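Local atomic coordinates of AB hydrolase-1 domain-containing protein (Streptococcus mutans, PDB entry 4L9A), a protein that probably acts as a carboxylesterase of the alpha/beta hydrolase superfamily, hydrolysing ester bonds. Residues P159-A162 with L163-Q166; D173-N176 with Y177-L181. All blocks are in the same frame, centred on the assembly; numbering follows the deposited sequence.

Interactions 1 and 2 lie in series on consecutive helices, 159-167 and 171-185, with centres 15 Å apart. Their nearest atoms stay about 5 Å from each other, so the two do not touch. The short link between the helices is held from the second one: R174 NH1 hydrogen-bonds to the backbone O atoms of L168 and K169. Both helices belong to the insertion between strands 134-141 and 235-239, where alpha/beta hydrolases commonly carry their cap. Interaction 1 reaches through R164 to E240, just past strand 235-239. Interaction 2 faces helix 188-206 and H267 and Y269 in the loop after strand 260-263, where this fold usually keeps its catalytic histidine.

Interaction 1 (P159-A162 with L163-Q166); sequences PQLA and LRRQ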
ATOM      1  N   PRO A 159      20.752 -10.688  -3.444  1.00 38.46           N
ATOM      2  CA  PRO A 159      21.779 -10.550  -2.411  1.00 41.70           C
ATOM      3  C   PRO A 159      21.706  -9.177  -1.731  1.00 36.88           C
ATOM      4  O   PRO A 159      22.019  -9.075  -0.549  1.00 45.07           O
ATOM      5  CB  PRO A 159      23.101 -10.746  -3.183  1.00 44.98           C
ATOM      6  CG  PRO A 159      22.749 -10.510  -4.632  1.00 52.08           C
ATOM      7  CD  PRO A 159      21.317 -10.943  -4.781  1.00 43.91           C
ATOM      8  N   GLN A 160      21.268  -8.143  -2.444  1.00 36.69           N
ATOM      9  CA  GLN A 160      21.218  -6.818  -1.830  1.00 42.77           C
ATOM     10  C   GLN A 160      20.179  -6.709  -0.702  1.00 47.95           C
ATOM     11  O   GLN A 160      20.414  -6.034   0.296  1.00 34.29           O
ATOM     12  CB  GLN A 160      21.099  -5.676  -2.862  1.00 52.39           C
ATOM     13  CG  GLN A 160      20.129  -5.879  -4.030  1.00 51.55           C
ATOM     14  CD  GLN A 160      20.566  -6.967  -5.004  1.00 39.78           C
ATOM     15  OE1 GLN A 160      20.250  -8.132  -4.806  1.00 48.12           O
ATOM     16  NE2 GLN A 160      21.281  -6.592  -6.060  1.00 43.01           N
ATOM     17  N   LEU A 161      19.054  -7.398  -0.838  1.00 39.88           N
ATOM     18  CA  LEU A 161      18.063  -7.407   0.231  1.00 42.82           C
ATOM     19  C   LEU A 161      18.551  -8.242   1.408  1.00 40.69           C
ATOM     20  O   LEU A 161      18.320  -7.894   2.572  1.00 36.52           O
ATOM     21  CB  LEU A 161      16.717  -7.917  -0.279  1.00 37.20           C
ATOM     22  CG  LEU A 161      16.061  -7.044  -1.340  1.00 40.17           C
ATOM     23  CD1 LEU A 161      14.796  -7.710  -1.859  1.00 46.77           C
ATOM     24  CD2 LEU A 161      15.754  -5.645  -0.777  1.00 36.15           C
ATOM     25  N   ALA A 162      19.238  -9.339   1.102  1.00 39.07           N
ATOM     26  CA  ALA A 162      19.774 -10.216   2.137  1.00 47.22           C
ATOM     27  C   ALA A 162      20.783  -9.465   2.991  1.00 47.40           C
ATOM     28  O   ALA A 162      20.809  -9.615   4.210  1.00 48.14           O
ATOM     29  CB  ALA A 162      20.415 -11.456   1.520  1.00 49.12           C
ATOM     30  N   LEU A 163      21.613  -8.651   2.344  1.00 46.19           N
ATOM     31  CA  LEU A 163      22.620  -7.873   3.055  1.00 40.48           C
ATOM     32  C   LEU A 163      21.972  -6.763   3.890  1.00 46.62           C
ATOM     33  O   LEU A 163      22.379  -6.503   5.028  1.00 41.23           O
ATOM     34  CB  LEU A 163      23.651  -7.298   2.076  1.00 41.53           C
ATOM     35  CG  LEU A 163      24.610  -8.323   1.468  1.00 43.75           C
ATOM     36  CD1 LEU A 163      25.409  -7.716   0.318  1.00 44.22           C
ATOM     37  CD2 LEU A 163      25.527  -8.870   2.549  1.00 46.85           C
ATOM     38  N   ARG A 164      20.950  -6.117   3.337  1.00 41.31           N
ATOM     39  CA  ARG A 164      20.288  -5.047   4.067  1.00 36.08           C
ATOM     40  C   ARG A 164      19.665  -5.579   5.363  1.00 44.38           C
ATOM     41  O   ARG A 164      19.856  -5.002   6.430  1.00 43.76           O
ATOM     42  CB  ARG A 164      19.237  -4.343   3.197  1.00 37.12           C
ATOM     43  CG  ARG A 164      19.803  -3.661   1.944  1.00 41.93           C
ATOM     44  CD  ARG A 164      18.680  -2.981   1.163  1.00 41.98           C
ATOM     45  NE  ARG A 164      19.132  -2.394  -0.096  1.00 39.38           N
ATOM     46  CZ  ARG A 164      18.327  -1.794  -0.968  1.00 39.70           C
ATOM     47  NH1 ARG A 164      17.021  -1.695  -0.716  1.00 32.84           N
ATOM     48  NH2 ARG A 164      18.825  -1.292  -2.092  1.00 33.65           N
ATOM     49  N   ARG A 165      18.940  -6.689   5.263  1.00 41.60           N
ATOM     50  CA  ARG A 165      18.282  -7.293   6.413  1.00 51.38           C
ATOM     51  C   ARG A 165      19.303  -7.754   7.438  1.00 56.20           C
ATOM     52  O   ARG A 165      19.067  -7.701   8.648  1.00 52.73           O
ATOM     53  CB  ARG A 165      17.429  -8.487   5.981  1.00 62.95           C
ATOM     54  CG  ARG A 165      18.078  -9.842   6.241  1.00 81.20           C
ATOM     55  CD  ARG A 165      17.738 -10.815   5.127  1.00 95.23           C
ATOM     56  NE  ARG A 165      18.294 -12.156   5.309  1.00104.10           N
ATOM     57  CZ  ARG A 165      17.594 -13.202   5.739  1.00108.33           C
ATOM     58  NH1 ARG A 165      16.306 -13.064   6.036  1.00107.44           N
ATOM     59  NH2 ARG A 165      18.177 -14.388   5.869  1.00109.29           N
ATOM     60  N   GLN A 166      20.444  -8.213   6.949  1.00 48.65           N
ATOM     61  CA  GLN A 166      21.445  -8.778   7.836  1.00 56.73           C
ATOM     62  C   GLN A 166      22.121  -7.671   8.637  1.00 58.34           C
ATOM     63  O   GLN A 166      22.581  -7.894   9.763  1.00 56.58           O
ATOM     64  CB  GLN A 166      22.469  -9.584   7.041  1.00 64.75           C
ATOM     65  CG  GLN A 166      23.709  -8.807   6.670  1.00 73.23           C
ATOM     66  CD  GLN A 166      24.964  -9.518   7.110  1.00 82.20           C
ATOM     67  OE1 GLN A 166      25.410 -10.459   6.453  1.00 92.82           O
ATOM     68  NE2 GLN A 166      25.535  -9.088   8.236  1.00 78.77           N
TER
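R164 lies back along its own helix over the carbonyl of Q160, the residue one turn earlier. Its CB is 3.6 Å from Q160 O, and CG comes in to 3.0 Å from the same oxygen, a tight contact for a methylene. CG is set beside the backbone N and opposite the carbonyl carbon (chi1 -62°), which points the chain back toward the start of the helix. From there it runs extended: CD still flanks Q160 O, NE has moved off to 3.9 Å from it, and NH1 reaches L161 CD2 at 4.1 Å. The L161 side chain crosses the arginine at a slant. At the tip, NH2 forms a salt bridge with E240 OE1, and the chain also touches F242, so the guanidinium is held by the E240 carboxylate while the methylenes rest on Q160 O.

R165 takes another course. With chi1 at 101° and a further bend at chi2, its CG and CD both come to 3.4 Å from A162 O. That oxygen sits at the edge of the guanidinium, in its plane, but only as a contact, since NE stays 3.7 Å from A162 O. The same oxygen accepts Q166 N at 3.1 Å, through a bond bent to 138° at the hydrogen, whereas R165 N reaches L161 O in a nearly straight bond. L163 rests CG 3.4 Å from P159 O, which accepts L163 N. These i to i+4 pairs make the opening turns of an alpha-helix, probably part of the cap of this alpha/beta hydrolase.

Interaction 2 (D173-N176 with Y177-L181); sequences DRLN and YLKDL
In helix 171-185, L175 and K179 sit one turn apart on the flank that turns toward helix 188-206, their side chains running side by side in the same direction. The NZ of K179 is 4.1 Å from L175 CD2, and equally near CG, so the ammonium lies beside the branched end of the leucine. K179 gets there with CG only 3.5 Å from L175 O and then a bend at chi2 (-109°), an angle well away from a staggered one. Its charge has an aromatic partner in W195, a cation-pi contact with helix 188-206. L175 touches W195 and Y198 and L178 also rests on W195, so W195 meets two leucines and a lysine of this helix. This is helix-against-helix packing in what is probably the cap region of the alpha/beta hydrolase fold.

Beneath the side chains the backbone bonds are uneven. K179 N meets L175 O at 2.9 Å with an N-H...O angle of 165°, nearly head-on to the carbonyl, while L178 N to R174 O is weak at 3.3 Å. D180 N bonds to N176 O. With its CG beside the backbone N (chi1 -70°), the D180 carboxylate lies face-on over the same oxygen, CG 3.2 Å from N176 O, a contact of flat group over oxygen and not a hydrogen bond. On another flank, Y177 stands with CB 3.4 Å from D173 O, which accepts Y177 N, and its side chain extends to touch H267.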
ATOM      1  N   ASP A 173      17.617  -1.606  15.703  1.00 46.56           N
ATOM      2  CA  ASP A 173      18.210  -1.361  14.384  1.00 44.70           C
ATOM      3  C   ASP A 173      17.125  -1.166  13.326  1.00 45.42           C
ATOM      4  O   ASP A 173      17.176  -0.226  12.529  1.00 41.03           O
ATOM      5  CB  ASP A 173      19.108  -2.525  13.950  1.00 45.93           C
ATOM      6  CG  ASP A 173      20.405  -2.604  14.742  1.00 55.39           C
ATOM      7  OD1 ASP A 173      20.791  -1.608  15.393  1.00 56.54           O
ATOM      8  OD2 ASP A 173      21.049  -3.673  14.694  1.00 54.67           O
ATOM      9  N   ARG A 174      16.155  -2.077  13.304  1.00 39.70           N
ATOM     10  CA  ARG A 174      15.103  -2.024  12.295  1.00 39.48           C
ATOM     11  C   ARG A 174      14.229  -0.795  12.476  1.00 36.79           C
ATOM     12  O   ARG A 174      13.871  -0.134  11.498  1.00 35.97           O
ATOM     13  CB  ARG A 174      14.274  -3.308  12.291  1.00 39.76           C
ATOM     14  CG  ARG A 174      15.075  -4.503  11.793  1.00 46.76           C
ATOM     15  CD  ARG A 174      14.247  -5.766  11.718  1.00 48.77           C
ATOM     16  NE  ARG A 174      13.830  -6.229  13.036  1.00 53.87           N
ATOM     17  CZ  ARG A 174      14.594  -6.938  13.862  1.00 53.08           C
ATOM     18  NH1 ARG A 174      15.834  -7.261  13.519  1.00 55.44           N
ATOM     19  NH2 ARG A 174      14.114  -7.315  15.039  1.00 56.54           N
ATOM     20  N   LEU A 175      13.909  -0.480  13.730  1.00 36.81           N
ATOM     21  CA  LEU A 175      13.150   0.721  14.046  1.00 35.94           C
ATOM     22  C   LEU A 175      13.946   1.973  13.664  1.00 37.88           C
ATOM     23  O   LEU A 175      13.439   2.851  12.974  1.00 42.35           O
ATOM     24  CB  LEU A 175      12.791   0.743  15.536  1.00 45.74           C
ATOM     25  CG  LEU A 175      11.803   1.798  16.037  1.00 48.81           C
ATOM     26  CD1 LEU A 175      10.420   1.542  15.475  1.00 44.34           C
ATOM     27  CD2 LEU A 175      11.749   1.800  17.566  1.00 58.02           C
ATOM     28  N   ASN A 176      15.197   2.048  14.111  1.00 45.01           N
ATOM     29  CA  ASN A 176      16.058   3.190  13.788  1.00 49.67           C
ATOM     30  C   ASN A 176      16.283   3.409  12.287  1.00 49.03           C
ATOM     31  O   ASN A 176      16.450   4.544  11.833  1.00 45.87           O
ATOM     32  CB  ASN A 176      17.398   3.081  14.520  1.00 52.04           C
ATOM     33  CG  ASN A 176      17.245   3.203  16.030  1.00 59.92           C
ATOM     34  OD1 ASN A 176      16.286   3.801  16.522  1.00 59.64           O
ATOM     35  ND2 ASN A 176      18.192   2.636  16.772  1.00 66.32           N
ATOM     36  N   TYR A 177      16.299   2.323  11.521  1.00 40.86           N
ATOM     37  CA  TYR A 177      16.414   2.428  10.073  1.00 40.93           C
ATOM     38  C   TYR A 177      15.206   3.160   9.491  1.00 38.54           C
ATOM     39  O   TYR A 177      15.361   4.055   8.664  1.00 40.32           O
ATOM     40  CB  TYR A 177      16.566   1.044   9.444  1.00 42.65           C
ATOM     41  CG  TYR A 177      16.541   1.034   7.933  1.00 39.09           C
ATOM     42  CD1 TYR A 177      17.700   1.269   7.192  1.00 41.31           C
ATOM     43  CD2 TYR A 177      15.366   0.763   7.245  1.00 33.14           C
ATOM     44  CE1 TYR A 177      17.674   1.244   5.797  1.00 44.31           C
ATOM     45  CE2 TYR A 177      15.326   0.735   5.869  1.00 40.66           C
ATOM     46  CZ  TYR A 177      16.480   0.975   5.142  1.00 48.46           C
ATOM     47  OH  TYR A 177      16.430   0.942   3.758  1.00 46.10           O
ATOM     48  N   LEU A 178      14.003   2.789   9.929  1.00 35.58           N
ATOM     49  CA  LEU A 178      12.795   3.482   9.477  1.00 36.23           C
ATOM     50  C   LEU A 178      12.751   4.935   9.942  1.00 39.06           C
ATOM     51  O   LEU A 178      12.363   5.816   9.172  1.00 34.89           O
ATOM     52  CB  LEU A 178      11.539   2.749   9.939  1.00 35.17           C
ATOM     53  CG  LEU A 178      11.359   1.389   9.273  1.00 36.53           C
ATOM     54  CD1 LEU A 178      10.168   0.665   9.886  1.00 35.00           C
ATOM     55  CD2 LEU A 178      11.198   1.553   7.756  1.00 33.34           C
ATOM     56  N   LYS A 179      13.150   5.168  11.194  1.00 31.99           N
ATOM     57  CA  LYS A 179      13.203   6.510  11.756  1.00 37.02           C
ATOM     58  C   LYS A 179      14.130   7.412  10.954  1.00 39.02           C
ATOM     59  O   LYS A 179      13.776   8.548  10.640  1.00 40.86           O
ATOM     60  CB  LYS A 179      13.670   6.478  13.217  1.00 42.70           C
ATOM     61  CG  LYS A 179      12.627   6.008  14.226  1.00 49.93           C
ATOM     62  CD  LYS A 179      12.144   7.167  15.091  1.00 54.39           C
ATOM     63  CE  LYS A 179      10.897   6.818  15.914  1.00 52.90           C
ATOM     64  NZ  LYS A 179      11.142   5.788  16.960  1.00 60.87           N
ATOM     65  N   ASP A 180      15.326   6.917  10.640  1.00 44.03           N
ATOM     66  CA  ASP A 180      16.296   7.697   9.855  1.00 44.46           C
ATOM     67  C   ASP A 180      15.754   7.983   8.458  1.00 40.18           C
ATOM     68  O   ASP A 180      15.859   9.100   7.943  1.00 42.32           O
ATOM     69  CB  ASP A 180      17.644   6.974   9.751  1.00 45.39           C
ATOM     70  CG  ASP A 180      18.389   6.944  11.076  1.00 57.33           C
ATOM     71  OD1 ASP A 180      18.056   7.761  11.968  1.00 59.00           O
ATOM     72  OD2 ASP A 180      19.304   6.107  11.231  1.00 60.63           O
ATOM     73  N   LEU A 181      15.163   6.964   7.852  1.00 36.98           N
ATOM     74  CA  LEU A 181      14.663   7.073   6.496  1.00 41.02           C
ATOM     75  C   LEU A 181      13.521   8.094   6.430  1.00 39.33           C
ATOM     76  O   LEU A 181      13.541   9.013   5.602  1.00 38.08           O
ATOM     77  CB  LEU A 181      14.189   5.698   6.022  1.00 39.09           C
ATOM     78  CG  LEU A 181      14.115   5.466   4.523  1.00 36.34           C
ATOM     79  CD1 LEU A 181      15.478   5.714   3.907  1.00 39.63           C
ATOM     80  CD2 LEU A 181      13.620   4.054   4.220  1.00 30.18           C
TER